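Local coordinates for GGDEF and EAL domain-containing protein (Vibrio cholerae O1 str. 2010EL-1786, PDB 6PWK) that probably acts as a cyclic di-GMP receptor that controls large adhesins in biofilm formation, binding the dinucleotide in its EAL domain, at residues Asp330-Arg338 and Phe349-Phe360. Residues are numbered along the deposited sequence; the frame is centred on the assembly and turned at random.
Sequences DFGVDNYGR and FRPKYVKLDYLF. With MG (magnesium ion), chain E; C2E (9,9'-[(2R,3R,3aS,5S,7aR,9R,10R,10aS,12S,14aR)-3,5,10,12-tetrahydroxy-5,12-dioxidooctahydro-2H,7H-difuro[3,2-d:3',2'-j][1,3,7,9,2,8]tetraoxadiphosphacyclododecine-2,9-diyl]bis(2-amino-1,9-dihydro-6H-purin-6-one)), chain C.
A beta bulge interrupts the parallel pairing of Asp330-Arg338 with Phe349-Phe360 where Asp334, a magnesium ligand, sits: Val333 is bridged with Val354, but Tyr336, three residues on, pairs with Leu356, only two on. Backbone bonds bracket the shift. Lys355 N donates to Val333 O (2.9 Å), and Lys355 O accepts the N-H of Tyr336, the residue beyond the bulge. At the bulge the bond from CA to CB of Asp334 points away from the partner strand, and OD1 and OD2 both bind the magnesium ion, at 2.4 and 2.3 Å. Glu218, Asn272, Glu304 and a phosphate oxygen of cyclic di-GMP, O2P, complete the site.

Before the bulge, Gly332 CA lies over the centre of the Tyr353 ring, 3.6 Å from its centroid and 15° off the normal, a CH-pi contact in which the glycine backbone itself packs against the ring. The ring of Tyr336 takes Val354 CB over one face, offset toward its rim, and its CD2 also touches Leu356 CD2. CG anti to the backbone N (chi1 177°) carries this ring back over the valine, and its hydroxyl reaches Ile376 O.

After the bulge, Arg338 grips Asp357 side-on: NE meets OD2 at 3.0 Å, NH2 meets OD1 at 3.2 Å. Both oxygens lie near the guanidinium plane but are approached from above the carboxylate, the two planes being 52° apart. Asn335 CG covers one guanidinium face.

The strands belong to a beta-alpha-beta unit of the EAL barrel, with helix 345-349 in the crossover. Lys355 NZ forms salt bridges with Glu304 and Glu218, both magnesium ligands, so its positive charge would offset part of the carboxylate charge gathered round the metal and the phosphate it holds.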
ATOM      1  N   ASP A 330     -24.311  -5.059 -12.394  1.00 55.59           N
ATOM      2  CA  ASP A 330     -24.434  -3.660 -12.014  1.00 59.27           C
ATOM      3  C   ASP A 330     -24.051  -3.515 -10.545  1.00 59.53           C
ATOM      4  O   ASP A 330     -23.731  -4.495  -9.866  1.00 60.65           O
ATOM      5  CB  ASP A 330     -25.847  -3.139 -12.287  1.00 70.53           C
ATOM      6  CG  ASP A 330     -25.861  -1.674 -12.673  1.00 78.43           C
ATOM      7  OD1 ASP A 330     -24.896  -0.960 -12.326  1.00 73.20           O
ATOM      8  OD2 ASP A 330     -26.834  -1.238 -13.324  1.00 84.56           O
ATOM      9  N   PHE A 331     -24.092  -2.276 -10.055  1.00 49.51           N
ATOM     10  CA  PHE A 331     -23.614  -1.979  -8.712  1.00 56.22           C
ATOM     11  C   PHE A 331     -24.425  -0.839  -8.109  1.00 50.34           C
ATOM     12  O   PHE A 331     -25.086  -0.076  -8.817  1.00 50.54           O
ATOM     13  CB  PHE A 331     -22.122  -1.621  -8.716  1.00 53.61           C
ATOM     14  CG  PHE A 331     -21.799  -0.379  -9.501  1.00 53.49           C
ATOM     15  CD1 PHE A 331     -21.776   0.863  -8.886  1.00 51.93           C
ATOM     16  CD2 PHE A 331     -21.522  -0.455 -10.856  1.00 56.29           C
ATOM     17  CE1 PHE A 331     -21.484   2.005  -9.608  1.00 57.43           C
ATOM     18  CE2 PHE A 331     -21.227   0.683 -11.581  1.00 61.30           C
ATOM     19  CZ  PHE A 331     -21.209   1.915 -10.957  1.00 61.76           C
ATOM     20  N   GLY A 332     -24.348  -0.730  -6.781  1.00 50.10           N
ATOM     21  CA  GLY A 332     -24.989   0.343  -6.049  1.00 49.99           C
ATOM     22  C   GLY A 332     -24.126   0.793  -4.885  1.00 53.29           C
ATOM     23  O   GLY A 332     -23.046   0.251  -4.646  1.00 50.61           O
ATOM     24  N   VAL A 333     -24.626   1.798  -4.167  1.00 57.23           N
ATOM     25  CA  VAL A 333     -23.926   2.397  -3.034  1.00 64.88           C
ATOM     26  C   VAL A 333     -24.633   1.981  -1.752  1.00 66.73           C
ATOM     27  O   VAL A 333     -25.868   1.940  -1.698  1.00 58.38           O
ATOM     28  CB  VAL A 333     -23.860   3.931  -3.161  1.00 67.32           C
ATOM     29  CG1 VAL A 333     -22.984   4.520  -2.062  1.00 61.07           C
ATOM     30  CG2 VAL A 333     -23.339   4.320  -4.536  1.00 48.20           C
ATOM     31  N   ASP A 334     -23.851   1.675  -0.716  1.00 68.50           N
ATOM     32  CA  ASP A 334     -24.387   1.073   0.500  1.00 73.01           C
ATOM     33  C   ASP A 334     -24.594   2.076   1.632  1.00 79.13           C
ATOM     34  O   ASP A 334     -25.675   2.121   2.227  1.00 93.88           O
ATOM     35  CB  ASP A 334     -23.466  -0.063   0.964  1.00 69.49           C
ATOM     36  CG  ASP A 334     -24.191  -1.094   1.811  1.00 73.85           C
ATOM     37  OD1 ASP A 334     -25.399  -0.915   2.074  1.00 74.27           O
ATOM     38  OD2 ASP A 334     -23.552  -2.091   2.210  1.00 78.51           O
ATOM     39  N   ASN A 335     -23.577   2.870   1.962  1.00 66.06           N
ATOM     40  CA  ASN A 335     -23.677   3.873   3.021  1.00 65.60           C
ATOM     41  C   ASN A 335     -23.982   5.255   2.463  1.00 69.21           C
ATOM     42  O   ASN A 335     -23.381   6.251   2.879  1.00 70.10           O
ATOM     43  CB  ASN A 335     -22.398   3.903   3.852  1.00 70.95           C
ATOM     44  CG  ASN A 335     -22.276   2.713   4.777  1.00 75.66           C
ATOM     45  OD1 ASN A 335     -23.278   2.140   5.204  1.00 82.80           O
ATOM     46  ND2 ASN A 335     -21.043   2.332   5.096  1.00 78.39           N
ATOM     47  N   TYR A 336     -24.924   5.337   1.525  1.00 66.97           N
ATOM     48  CA  TYR A 336     -25.180   6.583   0.815  1.00 69.77           C
ATOM     49  C   TYR A 336     -25.619   7.686   1.769  1.00 73.33           C
ATOM     50  O   TYR A 336     -26.549   7.509   2.561  1.00 73.16           O
ATOM     51  CB  TYR A 336     -26.245   6.363  -0.256  1.00 67.33           C
ATOM     52  CG  TYR A 336     -26.611   7.625  -0.991  1.00 74.09           C
ATOM     53  CD1 TYR A 336     -25.647   8.341  -1.681  1.00 74.10           C
ATOM     54  CD2 TYR A 336     -27.914   8.102  -0.997  1.00 89.46           C
ATOM     55  CE1 TYR A 336     -25.967   9.494  -2.350  1.00 80.49           C
ATOM     56  CE2 TYR A 336     -28.246   9.262  -1.673  1.00 92.47           C
ATOM     57  CZ  TYR A 336     -27.264   9.952  -2.350  1.00 86.27           C
ATOM     58  OH  TYR A 336     -27.571  11.109  -3.031  1.00 80.00           O
ATOM     59  N   GLY A 337     -24.943   8.830   1.685  1.00 66.67           N
ATOM     60  CA  GLY A 337     -25.270   9.987   2.484  1.00 66.41           C
ATOM     61  C   GLY A 337     -24.435  10.163   3.734  1.00 65.52           C
ATOM     62  O   GLY A 337     -24.546  11.207   4.386  1.00 67.72           O
ATOM     63  N   ARG A 338     -23.605   9.180   4.091  1.00 73.96           N
ATOM     64  CA  ARG A 338     -22.805   9.311   5.303  1.00 74.24           C
ATOM     65  C   ARG A 338     -21.698  10.341   5.121  1.00 79.77           C
ATOM     66  O   ARG A 338     -21.350  11.061   6.064  1.00 81.63           O
ATOM     67  CB  ARG A 338     -22.223   7.955   5.702  1.00 66.31           C
ATOM     68  CG  ARG A 338     -21.550   7.954   7.064  1.00 64.02           C
ATOM     69  CD  ARG A 338     -21.067   6.568   7.450  1.00 66.53           C
ATOM     70  NE  ARG A 338     -22.166   5.664   7.773  1.00 64.17           N
ATOM     71  CZ  ARG A 338     -22.004   4.393   8.126  1.00 78.09           C
ATOM     72  NH1 ARG A 338     -20.785   3.874   8.201  1.00 81.53           N
ATOM     73  NH2 ARG A 338     -23.058   3.638   8.403  1.00 85.77           N
ATOM     74  N   PHE A 349     -19.903   8.147 -11.473  1.00 80.80           N
ATOM     75  CA  PHE A 349     -20.073   6.700 -11.471  1.00 73.15           C
ATOM     76  C   PHE A 349     -21.444   6.248 -11.962  1.00 78.55           C
ATOM     77  O   PHE A 349     -21.547   5.171 -12.560  1.00 75.58           O
ATOM     78  CB  PHE A 349     -19.828   6.144 -10.066  1.00 63.31           C
ATOM     79  CG  PHE A 349     -18.376   6.088  -9.682  1.00 65.73           C
ATOM     80  CD1 PHE A 349     -17.734   7.203  -9.168  1.00 68.72           C
ATOM     81  CD2 PHE A 349     -17.651   4.917  -9.832  1.00 66.28           C
ATOM     82  CE1 PHE A 349     -16.398   7.153  -8.814  1.00 70.63           C
ATOM     83  CE2 PHE A 349     -16.315   4.858  -9.478  1.00 58.08           C
ATOM     84  CZ  PHE A 349     -15.688   5.979  -8.969  1.00 62.00           C
ATOM     85  N   ARG A 350     -22.493   7.037 -11.727  1.00 83.51           N
ATOM     86  CA  ARG A 350     -23.855   6.692 -12.119  1.00 85.07           C
ATOM     87  C   ARG A 350     -24.255   5.309 -11.608  1.00 82.50           C
ATOM     88  O   ARG A 350     -24.458   4.388 -12.400  1.00 82.42           O
ATOM     89  CB  ARG A 350     -24.013   6.737 -13.640  1.00 86.25           C
ATOM     90  CG  ARG A 350     -23.847   8.109 -14.273  1.00 90.48           C
ATOM     91  CD  ARG A 350     -25.115   8.928 -14.158  1.00103.00           C
ATOM     92  NE  ARG A 350     -25.202   9.928 -15.217  1.00118.35           N
ATOM     93  CZ  ARG A 350     -24.610  11.116 -15.172  1.00125.86           C
ATOM     94  NH1 ARG A 350     -23.883  11.458 -14.118  1.00128.34           N
ATOM     95  NH2 ARG A 350     -24.746  11.966 -16.181  1.00128.43           N
ATOM     96  N   PRO A 351     -24.387   5.122 -10.296  1.00 76.24           N
ATOM     97  CA  PRO A 351     -24.786   3.808  -9.778  1.00 72.30           C
ATOM     98  C   PRO A 351     -26.222   3.487 -10.152  1.00 67.56           C
ATOM     99  O   PRO A 351     -27.045   4.369 -10.409  1.00 67.91           O
ATOM    100  CB  PRO A 351     -24.619   3.954  -8.265  1.00 74.21           C
ATOM    101  CG  PRO A 351     -24.794   5.409  -8.010  1.00 77.21           C
ATOM    102  CD  PRO A 351     -24.215   6.111  -9.210  1.00 78.54           C
ATOM    103  N   LYS A 352     -26.518   2.185 -10.182  1.00 61.23           N
ATOM    104  CA  LYS A 352     -27.880   1.750 -10.477  1.00 68.25           C
ATOM    105  C   LYS A 352     -28.841   2.167  -9.371  1.00 71.47           C
ATOM    106  O   LYS A 352     -29.995   2.517  -9.643  1.00 82.82           O
ATOM    107  CB  LYS A 352     -27.919   0.234 -10.677  1.00 68.76           C
ATOM    108  CG  LYS A 352     -29.280  -0.307 -11.091  1.00 70.19           C
ATOM    109  CD  LYS A 352     -29.233  -1.811 -11.312  1.00 73.87           C
ATOM    110  CE  LYS A 352     -30.512  -2.315 -11.960  1.00 77.66           C
ATOM    111  NZ  LYS A 352     -30.430  -3.762 -12.302  1.00 77.09           N
ATOM    112  N   TYR A 353     -28.381   2.141  -8.124  1.00 61.06           N
ATOM    113  CA  TYR A 353     -29.210   2.527  -6.994  1.00 65.47           C
ATOM    114  C   TYR A 353     -28.331   3.148  -5.919  1.00 62.76           C
ATOM    115  O   TYR A 353     -27.101   3.077  -5.970  1.00 65.15           O
ATOM    116  CB  TYR A 353     -29.984   1.333  -6.428  1.00 61.92           C
ATOM    117  CG  TYR A 353     -29.104   0.251  -5.844  1.00 51.06           C
ATOM    118  CD1 TYR A 353     -28.739   0.271  -4.504  1.00 57.58           C
ATOM    119  CD2 TYR A 353     -28.643  -0.795  -6.632  1.00 55.46           C
ATOM    120  CE1 TYR A 353     -27.935  -0.717  -3.965  1.00 61.35           C
ATOM    121  CE2 TYR A 353     -27.840  -1.789  -6.103  1.00 62.35           C
ATOM    122  CZ  TYR A 353     -27.490  -1.745  -4.769  1.00 63.27           C
ATOM    123  OH  TYR A 353     -26.692  -2.731  -4.238  1.00 71.13           O
ATOM    124  N   VAL A 354     -28.985   3.758  -4.937  1.00 72.36           N
ATOM    125  CA  VAL A 354     -28.327   4.253  -3.734  1.00 69.77           C
ATOM    126  C   VAL A 354     -29.141   3.783  -2.536  1.00 61.06           C
ATOM    127  O   VAL A 354     -30.339   4.072  -2.440  1.00 70.27           O
ATOM    128  CB  VAL A 354     -28.175   5.786  -3.736  1.00 62.43           C
ATOM    129  CG1 VAL A 354     -27.084   6.205  -4.708  1.00 54.14           C
ATOM    130  CG2 VAL A 354     -29.488   6.468  -4.099  1.00 65.70           C
ATOM    131  N   LYS A 355     -28.503   3.033  -1.644  1.00 62.14           N
ATOM    132  CA  LYS A 355     -29.128   2.586  -0.407  1.00 58.30           C
ATOM    133  C   LYS A 355     -28.723   3.552   0.699  1.00 54.44           C
ATOM    134  O   LYS A 355     -27.535   3.678   1.009  1.00 56.03           O
ATOM    135  CB  LYS A 355     -28.717   1.154  -0.070  1.00 53.40           C
ATOM    136  CG  LYS A 355     -29.616   0.475   0.951  1.00 57.50           C
ATOM    137  CD  LYS A 355     -29.408  -1.033   0.956  1.00 52.84           C
ATOM    138  CE  LYS A 355     -29.736  -1.639  -0.400  1.00 53.35           C
ATOM    139  NZ  LYS A 355     -29.635  -3.126  -0.390  1.00 51.39           N
ATOM    140  N   LEU A 356     -29.707   4.240   1.273  1.00 60.27           N
ATOM    141  CA  LEU A 356     -29.429   5.305   2.226  1.00 58.13           C
ATOM    142  C   LEU A 356     -28.675   4.781   3.441  1.00 68.12           C
ATOM    143  O   LEU A 356     -28.797   3.615   3.825  1.00 71.24           O
ATOM    144  CB  LEU A 356     -30.730   5.968   2.676  1.00 64.04           C
ATOM    145  CG  LEU A 356     -31.440   6.865   1.664  1.00 70.59           C
ATOM    146  CD1 LEU A 356     -32.820   7.248   2.174  1.00 72.53           C
ATOM    147  CD2 LEU A 356     -30.609   8.103   1.388  1.00 69.57           C
ATOM    148  N   ASP A 357     -27.876   5.661   4.039  1.00 69.01           N
ATOM    149  CA  ASP A 357     -27.261   5.367   5.325  1.00 61.86           C
ATOM    150  C   ASP A 357     -28.350   5.093   6.353  1.00 61.12           C
ATOM    151  O   ASP A 357     -29.316   5.853   6.470  1.00 59.67           O
ATOM    152  CB  ASP A 357     -26.382   6.542   5.763  1.00 58.43           C
ATOM    153  CG  ASP A 357     -25.567   6.242   7.010  1.00 67.60           C
ATOM    154  OD1 ASP A 357     -25.715   5.142   7.584  1.00 74.52           O
ATOM    155  OD2 ASP A 357     -24.768   7.113   7.415  1.00 73.84           O
ATOM    156  N   TYR A 358     -28.197   3.995   7.097  1.00 56.88           N
ATOM    157  CA  TYR A 358     -29.220   3.612   8.062  1.00 56.24           C
ATOM    158  C   TYR A 358     -29.341   4.597   9.215  1.00 68.57           C
ATOM    159  O   TYR A 358     -30.311   4.513   9.975  1.00 77.06           O
ATOM    160  CB  TYR A 358     -28.944   2.206   8.599  1.00 54.35           C
ATOM    161  CG  TYR A 358     -27.853   2.107   9.645  1.00 55.73           C
ATOM    162  CD1 TYR A 358     -26.521   1.952   9.279  1.00 57.69           C
ATOM    163  CD2 TYR A 358     -28.160   2.139  11.000  1.00 49.92           C
ATOM    164  CE1 TYR A 358     -25.525   1.850  10.235  1.00 54.25           C
ATOM    165  CE2 TYR A 358     -27.173   2.040  11.961  1.00 54.81           C
ATOM    166  CZ  TYR A 358     -25.858   1.895  11.573  1.00 64.62           C
ATOM    167  OH  TYR A 358     -24.876   1.793  12.527  1.00 68.86           O
ATOM    168  N   LEU A 359     -28.390   5.520   9.364  1.00 67.24           N
ATOM    169  CA  LEU A 359     -28.515   6.570  10.366  1.00 68.04           C
ATOM    170  C   LEU A 359     -29.608   7.575  10.029  1.00 68.01           C
ATOM    171  O   LEU A 359     -29.949   8.400  10.883  1.00 70.77           O
ATOM    172  CB  LEU A 359     -27.178   7.292  10.539  1.00 71.33           C
ATOM    173  CG  LEU A 359     -26.055   6.464  11.165  1.00 66.85           C
ATOM    174  CD1 LEU A 359     -24.782   7.284  11.276  1.00 58.68           C
ATOM    175  CD2 LEU A 359     -26.481   5.947  12.528  1.00 69.17           C
ATOM    176  N   PHE A 360     -30.160   7.530   8.813  1.00 69.02           N
ATOM    177  CA  PHE A 360     -31.255   8.428   8.463  1.00 74.34           C
ATOM    178  C   PHE A 360     -32.575   7.982   9.077  1.00 80.48           C
ATOM    179  O   PHE A 360     -33.454   8.816   9.319  1.00 87.23           O
ATOM    180  CB  PHE A 360     -31.386   8.537   6.944  1.00 68.20           C
ATOM    181  CG  PHE A 360     -30.311   9.367   6.303  1.00 69.93           C
ATOM    182  CD1 PHE A 360     -30.235  10.729   6.543  1.00 67.15           C
ATOM    183  CD2 PHE A 360     -29.381   8.789   5.455  1.00 71.44           C
ATOM    184  CE1 PHE A 360     -29.249  11.498   5.956  1.00 70.51           C
ATOM    185  CE2 PHE A 360     -28.391   9.553   4.863  1.00 67.26           C
ATOM    186  CZ  PHE A 360     -28.326  10.910   5.114  1.00 65.70           C
TER
HETATM  187 MG    MG E 703     -25.453  -3.325   2.347  1.00 45.01          MG
HETATM  188  P1  C2E C 701     -25.349  -3.687   5.914  1.00 81.95           P
HETATM  189  O2P C2E C 701     -25.067  -3.466   4.452  1.00 58.71           O
HETATM  190  O1P C2E C 701     -25.873  -2.369   6.411  1.00 47.07           O
HETATM  191  O5' C2E C 701     -26.583  -4.738   6.143  1.00 75.93           O
HETATM  192  C5' C2E C 701     -27.643  -4.338   6.946  1.00 56.10           C
HETATM  193  C4' C2E C 701     -27.368  -4.912   8.364  1.00 61.16           C
HETATM  194  O4' C2E C 701     -28.265  -4.490   9.206  1.00 62.54           O
HETATM  195  C3' C2E C 701     -27.541  -6.441   8.382  1.00 57.48           C
HETATM  196  O3' C2E C 701     -26.993  -6.879   9.529  1.00 55.52           O
HETATM  197  C2' C2E C 701     -29.069  -6.551   8.508  1.00 54.65           C
HETATM  198  O2' C2E C 701     -29.448  -7.918   8.964  1.00 46.82           O
HETATM  199  C1' C2E C 701     -29.255  -5.729   9.501  1.00 59.59           C
HETATM  200  N9  C2E C 701     -30.537  -5.111   9.724  1.00 66.00           N
HETATM  201  C8  C2E C 701     -31.119  -5.375   8.529  1.00 64.72           C
HETATM  202  N7  C2E C 701     -32.364  -4.834   8.574  1.00 60.04           N
HETATM  203  C5  C2E C 701     -32.533  -4.248   9.753  1.00 61.91           C
HETATM  204  C6  C2E C 701     -33.687  -3.468  10.409  1.00 68.29           C
HETATM  205  O6  C2E C 701     -34.714  -3.285   9.847  1.00 76.06           O
HETATM  206  N1  C2E C 701     -33.532  -2.951  11.734  1.00 64.73           N
HETATM  207  C2  C2E C 701     -32.312  -3.138  12.476  1.00 68.89           C
HETATM  208  N2  C2E C 701     -32.099  -2.631  13.829  1.00 69.33           N
HETATM  209  N3  C2E C 701     -31.241  -3.874  11.826  1.00 70.28           N
HETATM  210  C4  C2E C 701     -31.392  -4.419  10.452  1.00 64.85           C
HETATM  211  P11 C2E C 701     -25.914  -8.118   9.294  1.00 64.06           P
HETATM  212  O21 C2E C 701     -26.452  -9.441   8.816  1.00 63.23           O
HETATM  213  O11 C2E C 701     -25.302  -8.401  10.642  1.00 49.51           O
HETATM  214  O5A C2E C 701     -24.784  -7.390   8.336  1.00 66.63           O
HETATM  215  C5A C2E C 701     -23.988  -6.481   9.045  1.00 54.78           C
HETATM  216  C4A C2E C 701     -22.930  -5.947   8.166  1.00 57.33           C
HETATM  217  O4A C2E C 701     -22.084  -6.899   7.875  1.00 61.56           O
HETATM  218  C3A C2E C 701     -23.587  -5.408   6.712  1.00 65.50           C
HETATM  219  O3A C2E C 701     -23.998  -3.967   6.831  1.00 73.53           O
HETATM  220  C2A C2E C 701     -22.697  -5.528   5.880  1.00 59.71           C
HETATM  221  O2A C2E C 701     -21.861  -4.276   5.828  1.00 56.78           O
HETATM  222  C1A C2E C 701     -21.816  -6.796   6.390  1.00 54.76           C
HETATM  223  N91 C2E C 701     -22.175  -7.889   5.758  1.00 48.05           N
HETATM  224  C81 C2E C 701     -23.216  -8.705   5.982  1.00 47.10           C
HETATM  225  N71 C2E C 701     -23.135  -9.682   5.059  1.00 39.76           N
HETATM  226  C51 C2E C 701     -22.069  -9.459   4.296  1.00 43.49           C
HETATM  227  C61 C2E C 701     -21.481 -10.215   3.110  1.00 45.00           C
HETATM  228  O61 C2E C 701     -22.023 -11.195   2.742  1.00 38.48           O
HETATM  229  N11 C2E C 701     -20.298  -9.748   2.454  1.00 53.92           N
HETATM  230  C21 C2E C 701     -19.648  -8.553   2.912  1.00 45.00           C
HETATM  231  N21 C2E C 701     -18.444  -8.082   2.242  1.00 58.25           N
HETATM  232  N31 C2E C 701     -20.222  -7.834   4.050  1.00 52.53           N
HETATM  233  C41 C2E C 701     -21.457  -8.329   4.730  1.00 44.20           C